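Local coordinates for RagA protein (Porphyromonas gingivalis, PDB 6SLN), which probably takes up peptides across the outer membrane as a TonB-dependent receptor, at residues G128-A140 with E973-N985. Numbering follows the deposited sequence.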
loop_
_atom_site.group_PDB
_atom_site.type_symbol
_atom_site.label_atom_id
_atom_site.label_comp_id
_atom_site.label_asym_id
_atom_site.label_seq_id
_atom_site.Cartn_x
_atom_site.Cartn_y
_atom_site.Cartn_z
ATOM N N GLY A 128 0.397 11.695 -43.759
ATOM C CA GLY A 128 1.660 11.401 -43.129
ATOM C C GLY A 128 1.565 10.892 -41.708
ATOM O O GLY A 128 2.597 10.518 -41.130
ATOM N N MET A 129 0.377 10.865 -41.116
ATOM C CA MET A 129 0.221 10.418 -39.735
ATOM C C MET A 129 -0.437 9.046 -39.746
ATOM O O MET A 129 -1.556 8.901 -40.254
ATOM C CB MET A 129 -0.596 11.424 -38.926
ATOM C CG MET A 129 -0.781 11.058 -37.470
ATOM S SD MET A 129 -2.016 12.125 -36.682
ATOM C CE MET A 129 -1.064 12.753 -35.314
ATOM N N GLN A 130 0.271 8.039 -39.211
ATOM C CA GLN A 130 -0.167 6.641 -39.278
ATOM C C GLN A 130 -0.740 6.219 -37.926
ATOM O O GLN A 130 0.005 5.947 -36.977
ATOM C CB GLN A 130 0.971 5.716 -39.709
ATOM C CG GLN A 130 0.476 4.459 -40.433
ATOM C CD GLN A 130 1.540 3.385 -40.638
ATOM O OE1 GLN A 130 1.751 2.919 -41.760
ATOM N NE2 GLN A 130 2.199 2.974 -39.554
ATOM N N VAL A 131 -2.071 6.129 -37.865
ATOM C CA VAL A 131 -2.804 5.739 -36.662
ATOM C C VAL A 131 -3.132 4.262 -36.741
ATOM O O VAL A 131 -3.665 3.800 -37.755
ATOM C CB VAL A 131 -4.108 6.538 -36.512
ATOM C CG1 VAL A 131 -4.756 6.178 -35.188
ATOM C CG2 VAL A 131 -3.863 8.046 -36.658
ATOM N N MET A 132 -2.863 3.525 -35.665
ATOM C CA MET A 132 -3.322 2.139 -35.582
ATOM C C MET A 132 -3.535 1.741 -34.123
ATOM O O MET A 132 -2.689 2.015 -33.264
ATOM C CB MET A 132 -2.337 1.178 -36.270
ATOM C CG MET A 132 -2.534 1.067 -37.780
ATOM S SD MET A 132 -1.535 -0.222 -38.518
ATOM C CE MET A 132 0.080 0.541 -38.526
ATOM N N THR A 133 -4.679 1.124 -33.849
ATOM C CA THR A 133 -4.992 0.533 -32.553
ATOM C C THR A 133 -5.047 -0.974 -32.736
ATOM O O THR A 133 -5.850 -1.474 -33.533
ATOM C CB THR A 133 -6.323 1.052 -32.015
ATOM O OG1 THR A 133 -6.463 2.441 -32.343
ATOM C CG2 THR A 133 -6.389 0.866 -30.510
ATOM N N THR A 134 -4.187 -1.690 -32.025
ATOM C CA THR A 134 -3.998 -3.113 -32.258
ATOM C C THR A 134 -4.884 -3.988 -31.384
ATOM O O THR A 134 -4.750 -5.217 -31.425
ATOM C CB THR A 134 -2.533 -3.480 -32.030
ATOM O OG1 THR A 134 -2.085 -2.894 -30.805
ATOM C CG2 THR A 134 -1.657 -2.950 -33.178
ATOM N N SER A 135 -5.760 -3.389 -30.581
ATOM C CA SER A 135 -6.668 -4.131 -29.724
ATOM C C SER A 135 -7.966 -3.340 -29.629
ATOM O O SER A 135 -7.957 -2.108 -29.563
ATOM C CB SER A 135 -6.066 -4.386 -28.330
ATOM O OG SER A 135 -6.969 -5.086 -27.479
ATOM N N GLY A 136 -9.076 -4.060 -29.680
ATOM C CA GLY A 136 -10.380 -3.455 -29.513
ATOM C C GLY A 136 -10.771 -3.277 -28.078
ATOM O O GLY A 136 -11.868 -2.804 -27.776
ATOM N N ASP A 137 -9.882 -3.679 -27.184
ATOM C CA ASP A 137 -10.060 -3.452 -25.764
ATOM C C ASP A 137 -10.370 -1.973 -25.499
ATOM O O ASP A 137 -9.639 -1.097 -25.980
ATOM C CB ASP A 137 -8.784 -3.889 -25.054
ATOM C CG ASP A 137 -8.886 -3.804 -23.563
ATOM O OD1 ASP A 137 -9.140 -2.678 -23.046
ATOM O OD2 ASP A 137 -8.666 -4.861 -22.918
ATOM N N PRO A 138 -11.433 -1.659 -24.752
ATOM C CA PRO A 138 -11.815 -0.244 -24.581
ATOM C C PRO A 138 -10.721 0.611 -23.977
ATOM O O PRO A 138 -10.745 1.833 -24.165
ATOM C CB PRO A 138 -13.038 -0.307 -23.657
ATOM C CG PRO A 138 -13.474 -1.708 -23.680
ATOM C CD PRO A 138 -12.281 -2.561 -23.963
ATOM N N THR A 139 -9.767 0.018 -23.260
ATOM C CA THR A 139 -8.654 0.771 -22.700
ATOM C C THR A 139 -7.423 0.726 -23.588
ATOM O O THR A 139 -6.317 1.014 -23.121
ATOM C CB THR A 139 -8.288 0.263 -21.304
ATOM O OG1 THR A 139 -7.868 -1.100 -21.386
ATOM C CG2 THR A 139 -9.469 0.363 -20.376
ATOM N N ALA A 140 -7.582 0.357 -24.850
ATOM C CA ALA A 140 -6.442 0.334 -25.750
ATOM C C ALA A 140 -6.167 1.734 -26.286
ATOM O O ALA A 140 -7.092 2.486 -26.627
ATOM C CB ALA A 140 -6.674 -0.638 -26.904
ATOM N N GLU A 973 -5.937 -4.850 -38.500
ATOM C CA GLU A 973 -5.300 -3.821 -37.686
ATOM C C GLU A 973 -4.698 -4.373 -36.403
ATOM O O GLU A 973 -3.818 -3.737 -35.819
ATOM C CB GLU A 973 -6.306 -2.722 -37.340
ATOM C CG GLU A 973 -5.698 -1.462 -36.720
ATOM C CD GLU A 973 -6.714 -0.338 -36.604
ATOM O OE1 GLU A 973 -6.406 0.724 -36.017
ATOM O OE2 GLU A 973 -7.837 -0.520 -37.113
ATOM N N ALA A 974 -5.138 -5.537 -35.949
ATOM C CA ALA A 974 -4.850 -5.949 -34.579
ATOM C C ALA A 974 -3.500 -6.656 -34.511
ATOM O O ALA A 974 -3.392 -7.860 -34.290
ATOM C CB ALA A 974 -5.971 -6.826 -34.040
ATOM N N GLY A 975 -2.457 -5.874 -34.665
ATOM C CA GLY A 975 -1.118 -6.403 -34.497
ATOM C C GLY A 975 -0.125 -5.675 -35.377
ATOM O O GLY A 975 -0.471 -4.810 -36.175
ATOM N N GLY A 976 1.133 -6.044 -35.207
ATOM C CA GLY A 976 2.154 -5.405 -35.998
ATOM C C GLY A 976 2.787 -6.399 -36.934
ATOM O O GLY A 976 2.474 -6.445 -38.134
ATOM N N ASN A 977 3.695 -7.196 -36.381
ATOM C CA ASN A 977 4.377 -8.214 -37.158
ATOM C C ASN A 977 3.731 -9.578 -37.017
ATOM O O ASN A 977 3.779 -10.388 -37.960
ATOM C CB ASN A 977 5.852 -8.296 -36.754
ATOM C CG ASN A 977 6.037 -8.877 -35.387
ATOM O OD1 ASN A 977 5.355 -8.479 -34.444
ATOM N ND2 ASN A 977 6.955 -9.833 -35.264
ATOM N N VAL A 978 3.106 -9.842 -35.875
ATOM C CA VAL A 978 2.291 -11.036 -35.699
ATOM C C VAL A 978 0.938 -10.617 -35.159
ATOM O O VAL A 978 0.849 -9.826 -34.217
ATOM C CB VAL A 978 2.962 -12.062 -34.767
ATOM C CG1 VAL A 978 3.282 -11.437 -33.432
ATOM C CG2 VAL A 978 2.068 -13.254 -34.590
ATOM N N GLY A 979 -0.128 -11.108 -35.819
ATOM C CA GLY A 979 -1.454 -11.129 -35.230
ATOM C C GLY A 979 -1.605 -12.435 -34.484
ATOM O O GLY A 979 -1.315 -13.503 -35.022
ATOM N N LYS A 980 -1.996 -12.351 -33.214
ATOM C CA LYS A 980 -2.148 -13.559 -32.416
ATOM C C LYS A 980 -3.135 -13.294 -31.289
ATOM O O LYS A 980 -3.022 -12.275 -30.602
ATOM C CB LYS A 980 -0.798 -14.018 -31.857
ATOM C CG LYS A 980 -0.022 -12.918 -31.159
ATOM C CD LYS A 980 1.092 -13.467 -30.289
ATOM C CE LYS A 980 1.752 -12.329 -29.477
ATOM N NZ LYS A 980 3.186 -12.600 -29.093
ATOM N N ASN A 981 -4.074 -14.227 -31.099
ATOM C CA ASN A 981 -5.197 -14.094 -30.179
ATOM C C ASN A 981 -5.666 -12.645 -30.069
ATOM O O ASN A 981 -5.617 -12.041 -28.988
ATOM C CB ASN A 981 -4.848 -14.657 -28.795
ATOM C CG ASN A 981 -6.076 -14.738 -27.878
ATOM O OD1 ASN A 981 -7.193 -15.015 -28.332
ATOM N ND2 ASN A 981 -5.876 -14.472 -26.597
ATOM N N GLN A 982 -6.120 -12.081 -31.182
ATOM C CA GLN A 982 -6.476 -10.674 -31.204
ATOM C C GLN A 982 -7.704 -10.396 -30.348
ATOM O O GLN A 982 -8.657 -11.181 -30.317
ATOM C CB GLN A 982 -6.730 -10.215 -32.634
ATOM C CG GLN A 982 -5.638 -10.585 -33.612
ATOM C CD GLN A 982 -6.090 -10.376 -35.048
ATOM O OE1 GLN A 982 -7.168 -10.832 -35.445
ATOM N NE2 GLN A 982 -5.275 -9.676 -35.832
ATOM N N TYR A 983 -7.654 -9.287 -29.617
ATOM C CA TYR A 983 -8.861 -8.618 -29.159
ATOM C C TYR A 983 -9.265 -7.712 -30.318
ATOM O O TYR A 983 -8.711 -6.619 -30.468
ATOM C CB TYR A 983 -8.612 -7.833 -27.859
ATOM C CG TYR A 983 -9.874 -7.403 -27.133
ATOM C CD1 TYR A 983 -10.968 -6.886 -27.837
ATOM C CD2 TYR A 983 -9.977 -7.516 -25.755
ATOM C CE1 TYR A 983 -12.127 -6.494 -27.190
ATOM C CE2 TYR A 983 -11.153 -7.134 -25.090
ATOM C CZ TYR A 983 -12.228 -6.621 -25.817
ATOM O OH TYR A 983 -13.400 -6.229 -25.188
ATOM N N PRO A 984 -10.182 -8.138 -31.181
ATOM C CA PRO A 984 -10.416 -7.393 -32.427
ATOM C C PRO A 984 -10.992 -6.014 -32.146
ATOM O O PRO A 984 -11.641 -5.786 -31.124
ATOM C CB PRO A 984 -11.423 -8.268 -33.182
ATOM C CG PRO A 984 -11.451 -9.606 -32.437
ATOM C CD PRO A 984 -11.073 -9.304 -31.039
ATOM N N ASN A 985 -10.731 -5.076 -33.051
ATOM C CA ASN A 985 -11.445 -3.813 -32.972
ATOM C C ASN A 985 -12.934 -4.067 -33.142
ATOM O O ASN A 985 -13.366 -5.114 -33.633
ATOM C CB ASN A 985 -10.967 -2.823 -34.034
ATOM C CG ASN A 985 -9.703 -2.088 -33.621
ATOM O OD1 ASN A 985 -9.695 -1.318 -32.655
ATOM N ND2 ASN A 985 -8.623 -2.325 -34.357
HETATM O O HOH W 1 -5.474 -7.564 -30.217
#
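The ring of Y983 lies against the D137 backbone: D137 N sits over one face, offset toward the rim, 3.4 Å from CD1. On that face D137 CB also makes a CH-pi contact, 4.1 Å from the ring centroid and 20° off the normal. S135 OG and P138 CD approach the ring obliquely, S135 OG coming within 3.2 Å of Y983 CB. Since S135 OG is anti to the backbone N (chi1 179°), it can accept from D137 N in an ST turn, which helps hold the peptide group that the ring packs on. D137 OD1 accepts from T139 N, an Asx turn, and also from T139 OG1.

The E973 carboxylate reaches T133 through an extended chain: OE1 accepts from T133 N at 2.8 Å, met on its anti side, somewhat out of the carboxylate plane. This bond is nearly straight (170°). OE2 goes to R928 in a salt bridge, which fixes the other end of the group. The N985 amide gives ND2 to T133 O at 3.0 Å, with the acceptor close to the amide plane; ND2 also bonds D971. Between backbones, G136 N donates to Y983 O at 2.7 Å, from above the carbonyl plane. G136 CA lies 3.1 Å from P984 O in a CA-H...O contact, and the chain runs close past N985 CA. Water 1 bridges T134 O and Y983 N. Farther along 973-985, K980 hydrogen-bonds the bound peptide.

Strand 129-132 of the plug pairs antiparallel with strand 143-146, and the loop after it meets the loop leading into barrel strand 986-996. The contact thus ties plug to barrel inside the receptor. R928 belongs to barrel strand 921-937, while K869 of strand 857-873 binds G975 O.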